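Long-range contacts in malate dehydrogenase (PDB 4BGV), which probably catalyses the reversible NAD-dependent oxidation of malate to oxaloacetate, a step of the tricarboxylic acid cycle: residues D128-A137 with V308-F319; I34-A43 with D58-D66. All coordinates share one frame; numbering follows the deposited sequence.

Interaction 1: D128-A137 with V308-F319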
loop_
_atom_site.group_PDB
_atom_site.type_symbol
_atom_site.label_atom_id
_atom_site.label_comp_id
_atom_site.label_asym_id
_atom_site.label_seq_id
_atom_site.Cartn_x
_atom_site.Cartn_y
_atom_site.Cartn_z
ATOM N N ASP A 128 -14.831 -7.623 -26.755
ATOM C CA ASP A 128 -15.964 -8.540 -26.752
ATOM C C ASP A 128 -15.807 -9.553 -27.891
ATOM O O ASP A 128 -15.884 -10.766 -27.659
ATOM C CB ASP A 128 -17.318 -7.827 -26.786
ATOM C CG ASP A 128 -17.337 -6.628 -27.709
ATOM O OD1 ASP A 128 -16.461 -6.539 -28.603
ATOM O OD2 ASP A 128 -18.248 -5.774 -27.535
ATOM N N ILE A 129 -15.517 -9.067 -29.094
ATOM C CA ILE A 129 -15.302 -9.966 -30.234
ATOM C C ILE A 129 -14.053 -10.828 -30.049
ATOM O O ILE A 129 -14.046 -12.009 -30.409
ATOM C CB ILE A 129 -15.187 -9.207 -31.590
ATOM C CG1 ILE A 129 -16.250 -8.118 -31.688
ATOM C CG2 ILE A 129 -15.262 -10.186 -32.782
ATOM C CD1 ILE A 129 -17.696 -8.614 -31.451
ATOM N N MET A 130 -12.982 -10.239 -29.532
ATOM C CA MET A 130 -11.744 -10.990 -29.332
ATOM C C MET A 130 -11.899 -12.059 -28.249
ATOM O O MET A 130 -11.296 -13.124 -28.354
ATOM C CB MET A 130 -10.556 -10.065 -29.037
ATOM C CG MET A 130 -10.212 -9.134 -30.196
ATOM S SD MET A 130 -10.043 -9.971 -31.784
ATOM C CE MET A 130 -10.920 -8.844 -32.856
ATOM N N ALA A 131 -12.713 -11.786 -27.226
ATOM C CA ALA A 131 -13.057 -12.808 -26.242
ATOM C C ALA A 131 -13.847 -13.941 -26.893
ATOM O O ALA A 131 -13.639 -15.119 -26.603
ATOM C CB ALA A 131 -13.852 -12.198 -25.065
ATOM N N TYR A 132 -14.772 -13.576 -27.773
ATOM C CA TYR A 132 -15.532 -14.567 -28.533
ATOM C C TYR A 132 -14.592 -15.445 -29.359
ATOM O O TYR A 132 -14.715 -16.669 -29.359
ATOM C CB TYR A 132 -16.567 -13.861 -29.409
ATOM C CG TYR A 132 -17.501 -14.778 -30.163
ATOM C CD1 TYR A 132 -18.296 -15.716 -29.494
ATOM C CD2 TYR A 132 -17.593 -14.707 -31.540
ATOM C CE1 TYR A 132 -19.153 -16.555 -30.194
ATOM C CE2 TYR A 132 -18.444 -15.533 -32.245
ATOM C CZ TYR A 132 -19.222 -16.451 -31.570
ATOM O OH TYR A 132 -20.059 -17.260 -32.293
ATOM N N ALA A 133 -13.612 -14.826 -30.010
ATOM C CA ALA A 133 -12.627 -15.591 -30.773
ATOM C C ALA A 133 -11.792 -16.512 -29.875
ATOM O O ALA A 133 -11.509 -17.656 -30.237
ATOM C CB ALA A 133 -11.722 -14.657 -31.573
ATOM N N ILE A 134 -11.385 -16.009 -28.714
ATOM C CA ILE A 134 -10.608 -16.826 -27.778
ATOM C C ILE A 134 -11.429 -18.048 -27.349
ATOM O O ILE A 134 -10.905 -19.165 -27.252
ATOM C CB ILE A 134 -10.135 -16.001 -26.557
ATOM C CG1 ILE A 134 -9.005 -15.036 -26.958
ATOM C CG2 ILE A 134 -9.660 -16.912 -25.408
ATOM C CD1 ILE A 134 -7.661 -15.724 -27.333
ATOM N N TYR A 135 -12.724 -17.828 -27.130
ATOM C CA TYR A 135 -13.649 -18.882 -26.760
ATOM C C TYR A 135 -13.737 -19.932 -27.871
ATOM O O TYR A 135 -13.600 -21.122 -27.623
ATOM C CB TYR A 135 -15.042 -18.281 -26.488
ATOM C CG TYR A 135 -16.123 -19.321 -26.309
ATOM C CD1 TYR A 135 -15.956 -20.367 -25.405
ATOM C CD2 TYR A 135 -17.309 -19.260 -27.032
ATOM C CE1 TYR A 135 -16.940 -21.325 -25.228
ATOM C CE2 TYR A 135 -18.307 -20.215 -26.855
ATOM C CZ TYR A 135 -18.107 -21.246 -25.951
ATOM O OH TYR A 135 -19.080 -22.204 -25.756
ATOM N N LYS A 136 -13.943 -19.484 -29.102
ATOM C CA LYS A 136 -14.043 -20.413 -30.231
ATOM C C LYS A 136 -12.759 -21.224 -30.449
ATOM O O LYS A 136 -12.815 -22.394 -30.833
ATOM C CB LYS A 136 -14.445 -19.670 -31.508
ATOM C CG LYS A 136 -15.865 -19.117 -31.465
ATOM C CD LYS A 136 -16.169 -18.315 -32.728
ATOM C CE LYS A 136 -16.228 -19.207 -33.964
ATOM N NZ LYS A 136 -17.553 -19.890 -34.082
ATOM N N ALA A 137 -11.608 -20.613 -30.190
ATOM C CA ALA A 137 -10.327 -21.267 -30.466
ATOM C C ALA A 137 -9.877 -22.187 -29.336
ATOM O O ALA A 137 -9.258 -23.216 -29.590
ATOM C CB ALA A 137 -9.245 -20.222 -30.750
ATOM N N VAL A 308 -22.185 -5.790 -32.160
ATOM C CA VAL A 308 -21.593 -7.038 -31.677
ATOM C C VAL A 308 -22.046 -8.242 -32.507
ATOM O O VAL A 308 -21.231 -9.092 -32.871
ATOM C CB VAL A 308 -21.891 -7.252 -30.181
ATOM C CG1 VAL A 308 -21.371 -8.605 -29.708
ATOM C CG2 VAL A 308 -21.251 -6.131 -29.376
ATOM N N LYS A 309 -23.337 -8.302 -32.828
ATOM C CA LYS A 309 -23.854 -9.387 -33.650
ATOM C C LYS A 309 -23.150 -9.428 -35.008
ATOM O O LYS A 309 -22.813 -10.498 -35.517
ATOM C CB LYS A 309 -25.356 -9.221 -33.888
ATOM C CG LYS A 309 -26.271 -9.601 -32.730
ATOM C CD LYS A 309 -27.711 -9.536 -33.229
ATOM C CE LYS A 309 -28.730 -9.959 -32.194
ATOM N NZ LYS A 309 -30.101 -9.872 -32.787
ATOM N N LYS A 310 -22.946 -8.251 -35.589
ATOM C CA LYS A 310 -22.344 -8.132 -36.913
ATOM C C LYS A 310 -20.882 -8.582 -36.891
ATOM O O LYS A 310 -20.439 -9.355 -37.748
ATOM C CB LYS A 310 -22.446 -6.687 -37.400
ATOM C CG LYS A 310 -21.976 -6.466 -38.826
ATOM C CD LYS A 310 -20.621 -5.788 -38.864
ATOM C CE LYS A 310 -20.678 -4.403 -38.244
ATOM N NZ LYS A 310 -19.320 -3.797 -38.169
ATOM N N ASN A 311 -20.129 -8.081 -35.923
ATOM C CA ASN A 311 -18.722 -8.438 -35.809
ATOM C C ASN A 311 -18.505 -9.886 -35.366
ATOM O O ASN A 311 -17.508 -10.512 -35.742
ATOM C CB ASN A 311 -17.998 -7.476 -34.861
ATOM C CG ASN A 311 -17.776 -6.109 -35.478
ATOM O OD1 ASN A 311 -17.705 -5.977 -36.695
ATOM N ND2 ASN A 311 -17.643 -5.087 -34.635
ATOM N N SER A 312 -19.431 -10.412 -34.564
ATOM C CA SER A 312 -19.333 -11.797 -34.118
ATOM C C SER A 312 -19.590 -12.743 -35.291
ATOM O O SER A 312 -19.003 -13.827 -35.373
ATOM C CB SER A 312 -20.306 -12.079 -32.970
ATOM O OG SER A 312 -20.038 -11.250 -31.845
ATOM N N ALA A 313 -20.472 -12.325 -36.194
ATOM C CA ALA A 313 -20.764 -13.100 -37.395
ATOM C C ALA A 313 -19.533 -13.137 -38.304
ATOM O O ALA A 313 -19.261 -14.140 -38.970
ATOM C CB ALA A 313 -21.954 -12.501 -38.128
ATOM N N ILE A 314 -18.799 -12.030 -38.333
ATOM C CA ILE A 314 -17.536 -11.968 -39.064
ATOM C C ILE A 314 -16.529 -12.962 -38.473
ATOM O O ILE A 314 -15.826 -13.659 -39.212
ATOM C CB ILE A 314 -16.967 -10.528 -39.076
ATOM C CG1 ILE A 314 -17.869 -9.624 -39.926
ATOM C CG2 ILE A 314 -15.528 -10.505 -39.601
ATOM C CD1 ILE A 314 -17.509 -8.163 -39.864
ATOM N N ALA A 315 -16.486 -13.046 -37.142
ATOM C CA ALA A 315 -15.624 -14.018 -36.469
ATOM C C ALA A 315 -16.020 -15.460 -36.803
ATOM O O ALA A 315 -15.155 -16.294 -37.105
ATOM C CB ALA A 315 -15.627 -13.789 -34.973
ATOM N N ASP A 316 -17.319 -15.752 -36.763
ATOM C CA ASP A 316 -17.818 -17.064 -37.196
ATOM C C ASP A 316 -17.340 -17.403 -38.611
ATOM O O ASP A 316 -16.822 -18.492 -38.854
ATOM C CB ASP A 316 -19.348 -17.115 -37.173
ATOM C CG ASP A 316 -19.916 -17.046 -35.772
ATOM O OD1 ASP A 316 -19.173 -17.334 -34.808
ATOM O OD2 ASP A 316 -21.113 -16.712 -35.644
ATOM N N ASP A 317 -17.523 -16.462 -39.534
ATOM C CA ASP A 317 -17.129 -16.653 -40.924
ATOM C C ASP A 317 -15.632 -16.921 -41.061
ATOM O O ASP A 317 -15.227 -17.819 -41.802
ATOM C CB ASP A 317 -17.543 -15.443 -41.768
ATOM C CG ASP A 317 -17.065 -15.539 -43.199
ATOM O OD1 ASP A 317 -17.695 -16.268 -44.000
ATOM O OD2 ASP A 317 -16.060 -14.872 -43.529
ATOM N N TYR A 318 -14.814 -16.147 -40.348
ATOM C CA TYR A 318 -13.374 -16.389 -40.347
ATOM C C TYR A 318 -13.053 -17.810 -39.891
ATOM O O TYR A 318 -12.268 -18.505 -40.533
ATOM C CB TYR A 318 -12.631 -15.382 -39.460
ATOM C CG TYR A 318 -11.127 -15.572 -39.465
ATOM C CD1 TYR A 318 -10.338 -14.968 -40.434
ATOM C CD2 TYR A 318 -10.498 -16.354 -38.498
ATOM C CE1 TYR A 318 -8.965 -15.140 -40.446
ATOM C CE2 TYR A 318 -9.126 -16.533 -38.500
ATOM C CZ TYR A 318 -8.363 -15.922 -39.472
ATOM O OH TYR A 318 -7.000 -16.090 -39.484
ATOM N N PHE A 319 -13.648 -18.230 -38.777
ATOM C CA PHE A 319 -13.387 -19.565 -38.238
ATOM C C PHE A 319 -13.859 -20.652 -39.203
ATOM O O PHE A 319 -13.195 -21.676 -39.378
ATOM C CB PHE A 319 -14.034 -19.747 -36.859
ATOM C CG PHE A 319 -13.156 -19.315 -35.709
ATOM C CD1 PHE A 319 -13.032 -17.973 -35.377
ATOM C CD2 PHE A 319 -12.466 -20.254 -34.957
ATOM C CE1 PHE A 319 -12.232 -17.573 -34.323
ATOM C CE2 PHE A 319 -11.660 -19.863 -33.892
ATOM C CZ PHE A 319 -11.542 -18.518 -33.576
HETATM O O HOH W 1 -17.627 -20.914 -36.991
#
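The Phe319 ring has the Lys136 side chain over one face: Lys136 CB lies 3.8 Å from the Phe319 centroid, 19° off the normal, in a CH-pi contact, and Lys136 CE comes down near Phe319 CG. At the ring's edge, in its plane, sit Ala137 CB and the carbonyl O of Ala315. The Tyr132 ring carries Lys136 CD on one face and meets helix 308-319 along its edge, where Ser312 O, Ala315 CB and Asp316 OD1 lie. With its CG anti to the backbone N (chi1 -175°), Tyr132 reaches Asp316, and its OH donates to the syn lone pair of Asp316 OD1 at 2.7 Å. Bends at chi3 and chi4 turn Lys136 NZ onto the same oxygen, 3.1 Å from Asp316 OD1 and above the carboxylate plane, as a salt bridge; a water links NZ to Asp316 O. Deeper in, Ile129 is a knob among Val308, Asn311, Ser312 and Ala315, its CD1 3.6 Å from Asn311 CB and 3.5 Å from Ser312 OG. Ser312 OG donates back to Val308 O at 2.7 Å. Arg93, probably a substrate ligand, touches Asn311. The short helix segments run at 32° to each other, joining the NAD-binding domain to the C-terminal helix 295-321. One carboxylate oxygen gathers a phenol and an ammonium, an arrangement likely to stabilise Asp316 as the anion, while the buried end relies on apolar interdigitation.

Interaction 2: I34-A43 with D58-D66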
loop_
_atom_site.group_PDB
_atom_site.type_symbol
_atom_site.label_atom_id
_atom_site.label_comp_id
_atom_site.label_asym_id
_atom_site.label_seq_id
_atom_site.Cartn_x
_atom_site.Cartn_y
_atom_site.Cartn_z
ATOM N N ILE A 34 6.385 -12.430 -29.199
ATOM C CA ILE A 34 6.995 -13.019 -30.373
ATOM C C ILE A 34 8.291 -12.305 -30.766
ATOM O O ILE A 34 9.124 -12.868 -31.476
ATOM C CB ILE A 34 5.998 -12.994 -31.569
ATOM C CG1 ILE A 34 6.512 -13.836 -32.735
ATOM C CG2 ILE A 34 5.720 -11.565 -32.004
ATOM C CD1 ILE A 34 5.806 -15.171 -32.871
ATOM N N VAL A 35 8.472 -11.076 -30.291
ATOM C CA VAL A 35 9.680 -10.317 -30.599
ATOM C C VAL A 35 10.842 -10.739 -29.702
ATOM O O VAL A 35 10.754 -10.640 -28.490
ATOM C CB VAL A 35 9.442 -8.807 -30.451
ATOM C CG1 VAL A 35 10.742 -8.031 -30.656
ATOM C CG2 VAL A 35 8.384 -8.349 -31.447
ATOM N N ASP A 36 11.935 -11.201 -30.307
ATOM C CA ASP A 36 13.059 -11.724 -29.530
ATOM C C ASP A 36 13.623 -10.678 -28.565
ATOM O O ASP A 36 13.899 -9.541 -28.948
ATOM C CB ASP A 36 14.162 -12.262 -30.445
ATOM C CG ASP A 36 15.255 -12.987 -29.674
ATOM O OD1 ASP A 36 14.928 -13.778 -28.757
ATOM O OD2 ASP A 36 16.442 -12.752 -29.977
ATOM N N GLY A 37 13.760 -11.070 -27.303
ATOM C CA GLY A 37 14.324 -10.211 -26.279
ATOM C C GLY A 37 13.338 -9.340 -25.514
ATOM O O GLY A 37 13.628 -8.930 -24.391
ATOM N N LEU A 38 12.190 -9.037 -26.117
ATOM C CA LEU A 38 11.291 -8.012 -25.569
ATOM C C LEU A 38 10.669 -8.413 -24.243
ATOM O O LEU A 38 10.746 -7.664 -23.268
ATOM C CB LEU A 38 10.191 -7.618 -26.569
ATOM C CG LEU A 38 9.262 -6.476 -26.120
ATOM C CD1 LEU A 38 10.063 -5.169 -26.002
ATOM C CD2 LEU A 38 8.084 -6.308 -27.102
ATOM N N ALA A 39 10.047 -9.587 -24.197
ATOM C CA ALA A 39 9.433 -10.039 -22.950
ATOM C C ALA A 39 10.480 -10.290 -21.860
ATOM O O ALA A 39 10.267 -9.936 -20.707
ATOM C CB ALA A 39 8.589 -11.281 -23.172
ATOM N N GLU A 40 11.602 -10.903 -22.222
ATOM C CA GLU A 40 12.693 -11.097 -21.257
ATOM C C GLU A 40 13.200 -9.747 -20.711
ATOM O O GLU A 40 13.475 -9.601 -19.508
ATOM C CB GLU A 40 13.838 -11.897 -21.907
ATOM C CG GLU A 40 15.102 -11.980 -21.075
ATOM C CD GLU A 40 16.158 -12.899 -21.687
ATOM O OE1 GLU A 40 15.897 -13.486 -22.759
ATOM O OE2 GLU A 40 17.247 -13.034 -21.079
ATOM N N GLY A 41 13.316 -8.761 -21.593
ATOM C CA GLY A 41 13.769 -7.441 -21.188
ATOM C C GLY A 41 12.780 -6.742 -20.270
ATOM O O GLY A 41 13.179 -6.158 -19.254
ATOM N N LYS A 42 11.495 -6.791 -20.613
ATOM C CA LYS A 42 10.479 -6.142 -19.777
ATOM C C LYS A 42 10.426 -6.810 -18.409
ATOM O O LYS A 42 10.377 -6.123 -17.380
ATOM C CB LYS A 42 9.091 -6.168 -20.452
ATOM C CG LYS A 42 9.010 -5.343 -21.733
ATOM C CD LYS A 42 9.040 -3.836 -21.460
ATOM C CE LYS A 42 8.885 -2.980 -22.745
ATOM N NZ LYS A 42 7.515 -3.059 -23.344
ATOM N N ALA A 43 10.469 -8.145 -18.395
ATOM C CA ALA A 43 10.456 -8.893 -17.135
ATOM C C ALA A 43 11.649 -8.546 -16.247
ATOM O O ALA A 43 11.496 -8.339 -15.037
ATOM C CB ALA A 43 10.431 -10.388 -17.404
ATOM N N ASP A 58 8.372 -14.052 -8.729
ATOM C CA ASP A 58 9.138 -14.565 -9.842
ATOM C C ASP A 58 8.550 -13.862 -11.050
ATOM O O ASP A 58 7.338 -13.915 -11.285
ATOM C CB ASP A 58 8.929 -16.077 -9.907
ATOM C CG ASP A 58 9.764 -16.745 -10.968
ATOM O OD1 ASP A 58 10.730 -16.119 -11.458
ATOM O OD2 ASP A 58 9.448 -17.910 -11.304
ATOM N N ILE A 59 9.390 -13.149 -11.788
ATOM C CA ILE A 59 8.921 -12.429 -12.961
ATOM C C ILE A 59 9.838 -12.810 -14.117
ATOM O O ILE A 59 11.047 -12.561 -14.062
ATOM C CB ILE A 59 8.943 -10.906 -12.711
ATOM C CG1 ILE A 59 8.118 -10.580 -11.446
ATOM C CG2 ILE A 59 8.431 -10.157 -13.932
ATOM C CD1 ILE A 59 8.051 -9.113 -11.115
ATOM N N LYS A 60 9.274 -13.467 -15.128
ATOM C CA LYS A 60 10.087 -14.039 -16.213
ATOM C C LYS A 60 9.529 -13.650 -17.579
ATOM O O LYS A 60 8.330 -13.371 -17.708
ATOM C CB LYS A 60 10.129 -15.564 -16.097
ATOM C CG LYS A 60 10.816 -16.082 -14.841
ATOM C CD LYS A 60 10.940 -17.602 -14.888
ATOM C CE LYS A 60 11.686 -18.145 -13.674
ATOM N NZ LYS A 60 13.140 -17.841 -13.720
ATOM N N GLY A 61 10.388 -13.622 -18.595
ATOM C CA GLY A 61 9.926 -13.333 -19.949
ATOM C C GLY A 61 10.422 -14.350 -20.968
ATOM O O GLY A 61 11.536 -14.857 -20.841
ATOM N N PHE A 62 9.612 -14.624 -21.994
ATOM C CA PHE A 62 9.929 -15.663 -22.965
ATOM C C PHE A 62 9.616 -15.212 -24.382
ATOM O O PHE A 62 8.659 -14.467 -24.594
ATOM C CB PHE A 62 9.123 -16.924 -22.653
ATOM C CG PHE A 62 9.385 -17.478 -21.291
ATOM C CD1 PHE A 62 10.464 -18.325 -21.073
ATOM C CD2 PHE A 62 8.578 -17.116 -20.217
ATOM C CE1 PHE A 62 10.726 -18.836 -19.802
ATOM C CE2 PHE A 62 8.828 -17.615 -18.948
ATOM C CZ PHE A 62 9.901 -18.479 -18.741
ATOM N N CYS A 63 10.407 -15.679 -25.347
ATOM C CA CYS A 63 10.147 -15.376 -26.751
ATOM C C CYS A 63 9.301 -16.479 -27.377
ATOM O O CYS A 63 9.662 -17.654 -27.322
ATOM C CB CYS A 63 11.453 -15.200 -27.537
ATOM S SG CYS A 63 11.180 -14.787 -29.278
ATOM N N THR A 64 8.176 -16.098 -27.977
ATOM C CA THR A 64 7.270 -17.082 -28.575
ATOM C C THR A 64 7.384 -17.173 -30.098
ATOM O O THR A 64 6.466 -17.671 -30.758
ATOM C CB THR A 64 5.824 -16.792 -28.198
ATOM O OG1 THR A 64 5.541 -15.413 -28.460
ATOM C CG2 THR A 64 5.594 -17.091 -26.695
ATOM N N ALA A 65 8.501 -16.693 -30.645
ATOM C CA ALA A 65 8.819 -16.927 -32.061
ATOM C C ALA A 65 8.651 -18.412 -32.380
ATOM O O ALA A 65 8.147 -18.779 -33.444
ATOM C CB ALA A 65 10.235 -16.470 -32.387
ATOM N N ASP A 66 9.076 -19.260 -31.444
ATOM C CA ASP A 66 8.689 -20.656 -31.472
ATOM C C ASP A 66 7.576 -20.856 -30.450
ATOM O O ASP A 66 7.718 -20.490 -29.278
ATOM C CB ASP A 66 9.868 -21.569 -31.156
ATOM C CG ASP A 66 9.588 -23.012 -31.520
ATOM O OD1 ASP A 66 8.818 -23.676 -30.792
ATOM O OD2 ASP A 66 10.120 -23.486 -32.546
#
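A beta-alpha-beta unit of the Rossmann fold lays helix 38-43 along strand 59-63, nearly antiparallel to it (167°), with Ala39 and Ala43 directed at the strand. Ala43 CB rests on the peptide between Lys60 and Gly61, 3.4 Å from Gly61 N, and also touches Ile59 CG2. Ala39 CB lies 3.5 Å from Phe62 O. Between these two methyls the backbones come closest at Gly61, whose CA gives a CA-H...O contact to Ala39 O (3.5 Å, 163° at the hydrogen). A beta carbon on Gly61 would strike Ala39 O and Glu40 N, consistent with a glycine at this point.

At the end of the strand the contact passes to the loop 34-36. Cys63 holds SG anti to its own N (chi1 -179°), which sets the sulfur against that loop, 3.6 Å from Ile34 O and 3.6 Å from Asp36 CA; the same Cys63 SG accepts a nearly straight bond from Ala65 N (3.6 Å). Without the sulfur, as with an alanine here, Ala65 N would probably lose this acceptor and a gap would open beside Ile34 O and Asp36 CA. Ile34 reaches over the residues after the strand, its CD1 3.3 Å from Thr64 O and 3.6 Å from Ala65 CA.

Phe62 has its CB directed away from the helix, and its ring meets that of Phe32 on strand 28-33, while Glu40 and Lys42 pack on Leu224 and Tyr225 of a second subunit. Asp33, at the end of strand 28-33, and Ala10, which Ala39 touches, are probable NAD(+) ligands. The crossover from strand 28-33 through helix 38-47 to strand 59-63, with the acidic Asp33 ending its first strand, is characteristic of the NAD-binding Rossmann fold, where such a residue usually binds the adenosine ribose.

In the fold
From the N terminus, strand 28-33 leads into interaction 2, where 34-43 and 58-66 close a short loop of 14 intervening residues at one edge of the six-stranded parallel sheet. The chain then continues through strand 78-81, helix 93-114 and strand 119-122 before reaching 128-137. Interaction 1 closes a much longer loop: 170 residues, among them both antiparallel sheets, separate 128-137 from 308-319. The two loops follow one another in series, neither nested nor crossing. The centres of interactions 1 and 2 are about 28 Å apart, and the nearest atoms of interactions 1 and 2 about 13 Å. Interaction 2 is thus internal to the NAD-binding domain, whereas interaction 1 ties that domain to the C-terminal one.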